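Side-chain contacts in pectate lyase 47 (Bacillus sp. TS-47, PDB 1VBL), which probably cleaves pectate, the polygalacturonate backbone of pectin, by calcium-dependent beta-elimination, as a thermostable secreted lyase of polysaccharide lyase family 1: residues A[313-318]-A[323-328]; A[340-345]-A[380-385]. One frame throughout, in Å; residues are numbered along the deposited sequence.

How the contacts relate
Contact 1 joins two successive strands of one coil of the beta-helix, and contact 2 involves strand 342-345, the next strand of the sheet that holds 315-318, and the segment 380-385 that packs on it. Their centres are 9 Å apart. Strands 315-318 and 342-345 are parallel neighbours, and two probable hydrogen bonds tie the contacts together: Val317 N reaches Lys343 O at 2.8 Å, and Val317 O meets Trp345 N at 2.8 Å. Val317 belongs to both settings, since its side chain touches Ile323 in contact 1 and Ile342, Val344 and Leu382 in contact 2. Both lie away from the calcium site of Asp190, Asp229 and Asp233 and amount to packing within the beta-helix.

Contact 1: residues A[313-318]-A[323-328]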
ATOM      1  N   TYR A 313       2.111  -1.367 -15.095  1.00 14.17           N
ATOM      2  CA  TYR A 313       1.679  -2.760 -15.013  1.00 11.89           C
ATOM      3  C   TYR A 313       0.796  -2.937 -13.784  1.00 12.43           C
ATOM      4  O   TYR A 313       0.790  -2.090 -12.886  1.00 11.84           O
ATOM      5  CB  TYR A 313       2.896  -3.692 -14.933  1.00 12.28           C
ATOM      6  CG  TYR A 313       3.573  -3.738 -13.582  1.00 13.78           C
ATOM      7  CD1 TYR A 313       3.135  -4.618 -12.592  1.00 13.03           C
ATOM      8  CD2 TYR A 313       4.652  -2.900 -13.287  1.00 14.70           C
ATOM      9  CE1 TYR A 313       3.750  -4.668 -11.344  1.00 14.28           C
ATOM     10  CE2 TYR A 313       5.276  -2.940 -12.035  1.00 14.03           C
ATOM     11  CZ  TYR A 313       4.818  -3.828 -11.073  1.00 14.91           C
ATOM     12  OH  TYR A 313       5.428  -3.892  -9.844  1.00 13.91           O
ATOM     13  N   ALA A 314       0.046  -4.034 -13.739  1.00 11.48           N
ATOM     14  CA  ALA A 314      -0.832  -4.289 -12.607  1.00 11.04           C
ATOM     15  C   ALA A 314      -0.284  -5.396 -11.714  1.00 11.70           C
ATOM     16  O   ALA A 314       0.061  -5.155 -10.558  1.00 11.17           O
ATOM     17  CB  ALA A 314      -2.230  -4.660 -13.099  1.00 11.04           C
ATOM     18  N   TRP A 315      -0.191  -6.606 -12.257  1.00 10.20           N
ATOM     19  CA  TRP A 315       0.294  -7.745 -11.487  1.00 10.60           C
ATOM     20  C   TRP A 315       1.782  -8.029 -11.668  1.00 11.62           C
ATOM     21  O   TRP A 315       2.233  -8.406 -12.753  1.00 12.41           O
ATOM     22  CB  TRP A 315      -0.515  -8.993 -11.840  1.00 10.63           C
ATOM     23  CG  TRP A 315      -1.982  -8.852 -11.549  1.00 12.18           C
ATOM     24  CD1 TRP A 315      -2.564  -8.021 -10.631  1.00 11.42           C
ATOM     25  CD2 TRP A 315      -3.048  -9.599 -12.147  1.00 12.18           C
ATOM     26  NE1 TRP A 315      -3.928  -8.206 -10.622  1.00 12.65           N
ATOM     27  CE2 TRP A 315      -4.251  -9.169 -11.543  1.00 11.89           C
ATOM     28  CE3 TRP A 315      -3.102 -10.592 -13.134  1.00 13.00           C
ATOM     29  CZ2 TRP A 315      -5.499  -9.700 -11.892  1.00 10.75           C
ATOM     30  CZ3 TRP A 315      -4.343 -11.120 -13.483  1.00 13.95           C
ATOM     31  CH2 TRP A 315      -5.525 -10.670 -12.860  1.00 12.94           C
ATOM     32  N   GLY A 316       2.536  -7.842 -10.588  1.00 11.12           N
ATOM     33  CA  GLY A 316       3.963  -8.086 -10.627  1.00 12.29           C
ATOM     34  C   GLY A 316       4.269  -9.482 -10.122  1.00 12.77           C
ATOM     35  O   GLY A 316       4.085  -9.780  -8.939  1.00 12.69           O
ATOM     36  N   VAL A 317       4.723 -10.345 -11.025  1.00 11.73           N
ATOM     37  CA  VAL A 317       5.060 -11.716 -10.674  1.00 13.05           C
ATOM     38  C   VAL A 317       6.535 -11.751 -10.279  1.00 14.07           C
ATOM     39  O   VAL A 317       7.422 -11.741 -11.136  1.00 15.20           O
ATOM     40  CB  VAL A 317       4.813 -12.667 -11.865  1.00 12.84           C
ATOM     41  CG1 VAL A 317       5.231 -14.086 -11.502  1.00 13.76           C
ATOM     42  CG2 VAL A 317       3.340 -12.637 -12.252  1.00 14.50           C
ATOM     43  N   GLY A 318       6.785 -11.775  -8.973  1.00 13.49           N
ATOM     44  CA  GLY A 318       8.145 -11.797  -8.473  1.00 12.79           C
ATOM     45  C   GLY A 318       8.622 -13.190  -8.122  1.00 13.05           C
ATOM     46  O   GLY A 318       7.892 -14.170  -8.280  1.00 13.34           O
ATOM     47  N   ILE A 323       0.723 -16.395  -7.162  1.00 12.07           N
ATOM     48  CA  ILE A 323      -0.496 -15.628  -7.373  1.00 13.33           C
ATOM     49  C   ILE A 323      -1.612 -16.508  -7.929  1.00 13.62           C
ATOM     50  O   ILE A 323      -1.387 -17.326  -8.819  1.00 13.79           O
ATOM     51  CB  ILE A 323      -0.246 -14.465  -8.359  1.00 14.73           C
ATOM     52  CG1 ILE A 323       0.725 -13.461  -7.733  1.00 14.87           C
ATOM     53  CG2 ILE A 323      -1.572 -13.798  -8.733  1.00 14.27           C
ATOM     54  CD1 ILE A 323       1.293 -12.453  -8.718  1.00 16.98           C
ATOM     55  N   TYR A 324      -2.812 -16.340  -7.386  1.00 12.49           N
ATOM     56  CA  TYR A 324      -3.985 -17.074  -7.847  1.00 12.99           C
ATOM     57  C   TYR A 324      -5.019 -15.972  -8.074  1.00 12.84           C
ATOM     58  O   TYR A 324      -5.612 -15.461  -7.125  1.00 11.32           O
ATOM     59  CB  TYR A 324      -4.457 -18.062  -6.771  1.00 14.02           C
ATOM     60  CG  TYR A 324      -5.442 -19.107  -7.261  1.00 16.60           C
ATOM     61  CD1 TYR A 324      -6.753 -18.761  -7.600  1.00 18.21           C
ATOM     62  CD2 TYR A 324      -5.059 -20.446  -7.389  1.00 17.03           C
ATOM     63  CE1 TYR A 324      -7.661 -19.726  -8.054  1.00 19.41           C
ATOM     64  CE2 TYR A 324      -5.958 -21.417  -7.842  1.00 17.31           C
ATOM     65  CZ  TYR A 324      -7.255 -21.050  -8.172  1.00 20.60           C
ATOM     66  OH  TYR A 324      -8.143 -22.007  -8.615  1.00 20.57           O
ATOM     67  N   ALA A 325      -5.206 -15.594  -9.338  1.00 12.41           N
ATOM     68  CA  ALA A 325      -6.127 -14.521  -9.709  1.00 11.75           C
ATOM     69  C   ALA A 325      -7.440 -15.031 -10.295  1.00 11.89           C
ATOM     70  O   ALA A 325      -7.445 -15.855 -11.207  1.00 11.89           O
ATOM     71  CB  ALA A 325      -5.443 -13.584 -10.705  1.00 11.02           C
ATOM     72  N   GLN A 326      -8.554 -14.516  -9.776  1.00 10.87           N
ATOM     73  CA  GLN A 326      -9.875 -14.925 -10.240  1.00 10.08           C
ATOM     74  C   GLN A 326     -10.851 -13.780 -10.468  1.00  9.77           C
ATOM     75  O   GLN A 326     -11.011 -12.903  -9.621  1.00  9.94           O
ATOM     76  CB  GLN A 326     -10.538 -15.864  -9.227  1.00 14.67           C
ATOM     77  CG  GLN A 326      -9.934 -17.239  -9.083  1.00 18.01           C
ATOM     78  CD  GLN A 326     -10.672 -18.055  -8.039  1.00 19.98           C
ATOM     79  OE1 GLN A 326     -10.410 -17.941  -6.842  1.00 17.97           O
ATOM     80  NE2 GLN A 326     -11.622 -18.864  -8.487  1.00 20.44           N
ATOM     81  N   ASN A 327     -11.519 -13.815 -11.614  1.00  8.45           N
ATOM     82  CA  ASN A 327     -12.555 -12.849 -11.942  1.00  8.74           C
ATOM     83  C   ASN A 327     -12.270 -11.375 -11.655  1.00  9.53           C
ATOM     84  O   ASN A 327     -13.049 -10.704 -10.971  1.00  8.74           O
ATOM     85  CB  ASN A 327     -13.844 -13.280 -11.235  1.00  7.99           C
ATOM     86  CG  ASN A 327     -14.274 -14.684 -11.631  1.00  9.88           C
ATOM     87  OD1 ASN A 327     -13.511 -15.415 -12.268  1.00  9.09           O
ATOM     88  ND2 ASN A 327     -15.492 -15.069 -11.253  1.00  7.69           N
ATOM     89  N   ASN A 328     -11.157 -10.879 -12.184  1.00  8.52           N
ATOM     90  CA  ASN A 328     -10.799  -9.479 -12.023  1.00  9.34           C
ATOM     91  C   ASN A 328     -11.189  -8.805 -13.327  1.00  9.01           C
ATOM     92  O   ASN A 328     -11.123  -9.416 -14.393  1.00  9.16           O
ATOM     93  CB  ASN A 328      -9.301  -9.326 -11.758  1.00  8.62           C
ATOM     94  CG  ASN A 328      -8.873 -10.014 -10.484  1.00  9.45           C
ATOM     95  OD1 ASN A 328      -8.369 -11.139 -10.510  1.00 13.36           O
ATOM     96  ND2 ASN A 328      -9.095  -9.354  -9.357  1.00  6.85           N
TER
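Trp315 and Ala325 meet through a CH-pi contact: the Ala325 methyl lies over one face of the six-membered ring, with CB 4.0 Å from its centroid and 28° off the ring normal. The methyl is displaced toward the far rim, where Trp315 CH2 is 3.6 Å from Ala325 CB. With its CG anti to the carbonyl carbon (chi1 -60°), Trp315 sends the indole across to the facing strand. Asn328 approaches the same benzene end, its CB lying in the ring plane at the edge, 3.8 Å from Trp315 CZ2. The indole's polar end is served from elsewhere, as NE1 is hydrogen-bonded to Tyr301 OH. A leucine in place of Trp315 would give the Ala325 methyl no aromatic face and Tyr301 no indole N-H, and is likely to open a gap between the two strands.

Aliphatic packing makes up the rest. Ile323 extends its outer methyl to the backbone of 315-318, with CD1 3.9 Å from Gly316 O, and the same methyl meets Val317 CG2 at 4.1 Å. No hydrogen bond crosses between the segments.

The axes of 315-318 and 323-326 run nearly antiparallel (155°) and approach to 9.8 Å, as facing walls of one coil that belong to different sheets. Ile296 of strand 293-303 packs against Trp315, Ile323 and Asn328. Phe330 meets the indole edge-to-face, while Ile342 and Met352 of the strands that follow press on Val317.

Contact 2: residues A[340-345]-A[380-385]; sequences LIIKVW and LQLKKE
Lys384 NZ, two residues beyond the Leu382 that packs on Ile342 and Val344, is gripped by two carboxylates, forming salt bridges with Asp369 and Glu354. This paired charge lies to one side of an otherwise apolar contact. Leu382 carries one half of it with a single methyl: its CD2 stands 4.1 Å from Ile342 CG2 and, more loosely, 4.5 Å from Val344 CG2, touching branches of both residues. Leu382 and Ile342 cross at about a right angle. Leu380 makes the other half, its CD2 meeting Val344 CG1 at 4.1 Å, again with the side chains roughly perpendicular. In Leu380 the CG lies anti to the backbone N (chi1 178°), a setting that carries the branched end out toward strand 342-345.

Helix 370-377 contributes two hydrogen bonds to the leucine segment, Leu382 N with Asn375 OD1 and Leu380 O with Tyr374 OH, and strand 383-384 pairs in parallel with 351-361. Tyr374 also touches Val344, and Leu370 lies on Ile342.

Strand 342-345 is the outermost strand of its parallel sheet in this chain, with 315-318 as its parallel neighbour. Leucines and a helix laid over the apolar side chains of such a last strand are consistent with a cap closing the C-terminal end of the parallel beta-helix, the fold of family 1 pectate lyases.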
ATOM      1  N   LEU A 340       0.996  -6.169 -21.332  1.00 15.92           N
ATOM      2  CA  LEU A 340       1.638  -5.242 -20.404  1.00 15.16           C
ATOM      3  C   LEU A 340       1.033  -5.279 -19.007  1.00 13.01           C
ATOM      4  O   LEU A 340       1.612  -4.748 -18.067  1.00 14.39           O
ATOM      5  CB  LEU A 340       1.535  -3.806 -20.932  1.00 17.25           C
ATOM      6  CG  LEU A 340       2.366  -3.377 -22.144  1.00 20.12           C
ATOM      7  CD1 LEU A 340       2.212  -4.378 -23.270  1.00 25.32           C
ATOM      8  CD2 LEU A 340       1.914  -1.994 -22.589  1.00 21.62           C
ATOM      9  N   ILE A 341      -0.127  -5.909 -18.870  1.00 12.36           N
ATOM     10  CA  ILE A 341      -0.802  -5.954 -17.582  1.00 12.45           C
ATOM     11  C   ILE A 341      -0.035  -6.768 -16.541  1.00 14.21           C
ATOM     12  O   ILE A 341      -0.066  -6.451 -15.354  1.00 13.64           O
ATOM     13  CB  ILE A 341      -2.238  -6.476 -17.757  1.00 13.69           C
ATOM     14  CG1 ILE A 341      -2.982  -5.557 -18.737  1.00 14.00           C
ATOM     15  CG2 ILE A 341      -2.957  -6.514 -16.413  1.00 14.69           C
ATOM     16  CD1 ILE A 341      -4.380  -6.021 -19.116  1.00 14.82           C
ATOM     17  N   ILE A 342       0.649  -7.814 -16.988  1.00 13.33           N
ATOM     18  CA  ILE A 342       1.448  -8.636 -16.087  1.00 14.71           C
ATOM     19  C   ILE A 342       2.913  -8.357 -16.387  1.00 15.06           C
ATOM     20  O   ILE A 342       3.297  -8.197 -17.540  1.00 15.26           O
ATOM     21  CB  ILE A 342       1.194 -10.147 -16.292  1.00 14.29           C
ATOM     22  CG1 ILE A 342      -0.238 -10.503 -15.886  1.00 15.14           C
ATOM     23  CG2 ILE A 342       2.197 -10.961 -15.465  1.00 14.95           C
ATOM     24  CD1 ILE A 342      -0.577 -11.966 -16.070  1.00 14.80           C
ATOM     25  N   LYS A 343       3.725  -8.273 -15.344  1.00 16.94           N
ATOM     26  CA  LYS A 343       5.149  -8.031 -15.518  1.00 18.44           C
ATOM     27  C   LYS A 343       5.845  -9.041 -14.621  1.00 18.67           C
ATOM     28  O   LYS A 343       5.417  -9.265 -13.490  1.00 17.82           O
ATOM     29  CB  LYS A 343       5.496  -6.596 -15.110  1.00 21.81           C
ATOM     30  CG  LYS A 343       6.829  -6.100 -15.644  1.00 25.34           C
ATOM     31  CD  LYS A 343       6.898  -4.579 -15.596  1.00 29.62           C
ATOM     32  CE  LYS A 343       8.181  -4.051 -16.225  1.00 30.66           C
ATOM     33  NZ  LYS A 343       8.221  -2.562 -16.222  1.00 32.08           N
ATOM     34  N   VAL A 344       6.901  -9.668 -15.124  1.00 18.10           N
ATOM     35  CA  VAL A 344       7.608 -10.672 -14.341  1.00 19.00           C
ATOM     36  C   VAL A 344       9.017 -10.246 -13.946  1.00 20.46           C
ATOM     37  O   VAL A 344       9.779  -9.743 -14.771  1.00 20.66           O
ATOM     38  CB  VAL A 344       7.691 -12.012 -15.110  1.00 19.08           C
ATOM     39  CG1 VAL A 344       8.381 -13.067 -14.252  1.00 19.91           C
ATOM     40  CG2 VAL A 344       6.293 -12.473 -15.501  1.00 19.10           C
ATOM     41  N   TRP A 345       9.348 -10.448 -12.675  1.00 19.87           N
ATOM     42  CA  TRP A 345      10.667 -10.108 -12.155  1.00 21.15           C
ATOM     43  C   TRP A 345      11.269 -11.354 -11.504  1.00 19.85           C
ATOM     44  O   TRP A 345      11.177 -11.538 -10.290  1.00 17.10           O
ATOM     45  CB  TRP A 345      10.572  -8.990 -11.110  1.00 25.99           C
ATOM     46  CG  TRP A 345       9.697  -7.828 -11.496  1.00 32.10           C
ATOM     47  CD1 TRP A 345       8.361  -7.685 -11.244  1.00 33.18           C
ATOM     48  CD2 TRP A 345      10.105  -6.640 -12.184  1.00 34.35           C
ATOM     49  NE1 TRP A 345       7.912  -6.479 -11.731  1.00 34.49           N
ATOM     50  CE2 TRP A 345       8.961  -5.819 -12.313  1.00 35.90           C
ATOM     51  CE3 TRP A 345      11.324  -6.189 -12.705  1.00 36.09           C
ATOM     52  CZ2 TRP A 345       9.003  -4.570 -12.941  1.00 36.92           C
ATOM     53  CZ3 TRP A 345      11.366  -4.947 -13.330  1.00 37.65           C
ATOM     54  CH2 TRP A 345      10.209  -4.153 -13.443  1.00 38.86           C
ATOM     55  N   LEU A 380      10.989 -14.373 -20.957  1.00 18.62           N
ATOM     56  CA  LEU A 380      10.816 -15.300 -19.843  1.00 18.24           C
ATOM     57  C   LEU A 380       9.343 -15.663 -19.742  1.00 17.22           C
ATOM     58  O   LEU A 380       8.496 -14.793 -19.547  1.00 16.11           O
ATOM     59  CB  LEU A 380      11.287 -14.669 -18.529  1.00 18.77           C
ATOM     60  CG  LEU A 380      11.092 -15.555 -17.292  1.00 18.97           C
ATOM     61  CD1 LEU A 380      11.812 -16.885 -17.494  1.00 19.74           C
ATOM     62  CD2 LEU A 380      11.615 -14.847 -16.057  1.00 19.88           C
ATOM     63  N   GLN A 381       9.046 -16.952 -19.873  1.00 16.62           N
ATOM     64  CA  GLN A 381       7.672 -17.438 -19.830  1.00 17.01           C
ATOM     65  C   GLN A 381       7.103 -17.649 -18.435  1.00 18.72           C
ATOM     66  O   GLN A 381       7.827 -17.890 -17.468  1.00 18.20           O
ATOM     67  CB  GLN A 381       7.562 -18.739 -20.623  1.00 17.84           C
ATOM     68  CG  GLN A 381       7.931 -18.580 -22.085  1.00 16.72           C
ATOM     69  CD  GLN A 381       6.951 -17.705 -22.832  1.00 17.90           C
ATOM     70  OE1 GLN A 381       5.843 -18.136 -23.166  1.00 16.50           O
ATOM     71  NE2 GLN A 381       7.346 -16.463 -23.092  1.00 16.66           N
ATOM     72  N   LEU A 382       5.783 -17.558 -18.354  1.00 20.18           N
ATOM     73  CA  LEU A 382       5.062 -17.734 -17.110  1.00 20.67           C
ATOM     74  C   LEU A 382       4.214 -18.989 -17.277  1.00 21.12           C
ATOM     75  O   LEU A 382       3.515 -19.141 -18.277  1.00 22.34           O
ATOM     76  CB  LEU A 382       4.173 -16.514 -16.862  1.00 21.66           C
ATOM     77  CG  LEU A 382       3.425 -16.387 -15.538  1.00 26.15           C
ATOM     78  CD1 LEU A 382       4.409 -16.429 -14.378  1.00 25.23           C
ATOM     79  CD2 LEU A 382       2.644 -15.074 -15.533  1.00 25.85           C
ATOM     80  N   LYS A 383       4.281 -19.892 -16.309  1.00 19.47           N
ATOM     81  CA  LYS A 383       3.508 -21.121 -16.387  1.00 21.13           C
ATOM     82  C   LYS A 383       2.171 -20.981 -15.671  1.00 19.53           C
ATOM     83  O   LYS A 383       2.128 -20.645 -14.490  1.00 18.49           O
ATOM     84  CB  LYS A 383       4.292 -22.280 -15.769  1.00 22.20           C
ATOM     85  CG  LYS A 383       5.607 -22.578 -16.469  1.00 28.41           C
ATOM     86  CD  LYS A 383       6.293 -23.804 -15.879  1.00 31.96           C
ATOM     87  CE  LYS A 383       6.661 -23.596 -14.419  1.00 34.46           C
ATOM     88  NZ  LYS A 383       7.410 -24.761 -13.868  1.00 36.48           N
ATOM     89  N   LYS A 384       1.080 -21.219 -16.390  1.00 18.78           N
ATOM     90  CA  LYS A 384      -0.233 -21.137 -15.768  1.00 20.04           C
ATOM     91  C   LYS A 384      -0.557 -22.524 -15.242  1.00 21.27           C
ATOM     92  O   LYS A 384      -0.745 -23.466 -16.015  1.00 20.39           O
ATOM     93  CB  LYS A 384      -1.311 -20.702 -16.766  1.00 20.50           C
ATOM     94  CG  LYS A 384      -2.714 -20.758 -16.164  1.00 23.30           C
ATOM     95  CD  LYS A 384      -3.800 -20.242 -17.099  1.00 23.63           C
ATOM     96  CE  LYS A 384      -3.751 -18.735 -17.241  1.00 23.57           C
ATOM     97  NZ  LYS A 384      -4.983 -18.226 -17.903  1.00 24.89           N
ATOM     98  N   GLU A 385      -0.604 -22.650 -13.923  1.00 20.85           N
ATOM     99  CA  GLU A 385      -0.897 -23.930 -13.304  1.00 22.68           C
ATOM    100  C   GLU A 385      -1.310 -23.723 -11.854  1.00 21.93           C
ATOM    101  O   GLU A 385      -0.950 -22.725 -11.229  1.00 21.89           O
ATOM    102  CB  GLU A 385       0.335 -24.840 -13.369  1.00 25.27           C
ATOM    103  CG  GLU A 385       1.446 -24.451 -12.408  1.00 29.73           C
ATOM    104  CD  GLU A 385       2.616 -25.415 -12.444  1.00 34.29           C
ATOM    105  OE1 GLU A 385       2.377 -26.642 -12.488  1.00 36.76           O
ATOM    106  OE2 GLU A 385       3.774 -24.949 -12.412  1.00 35.58           O
TER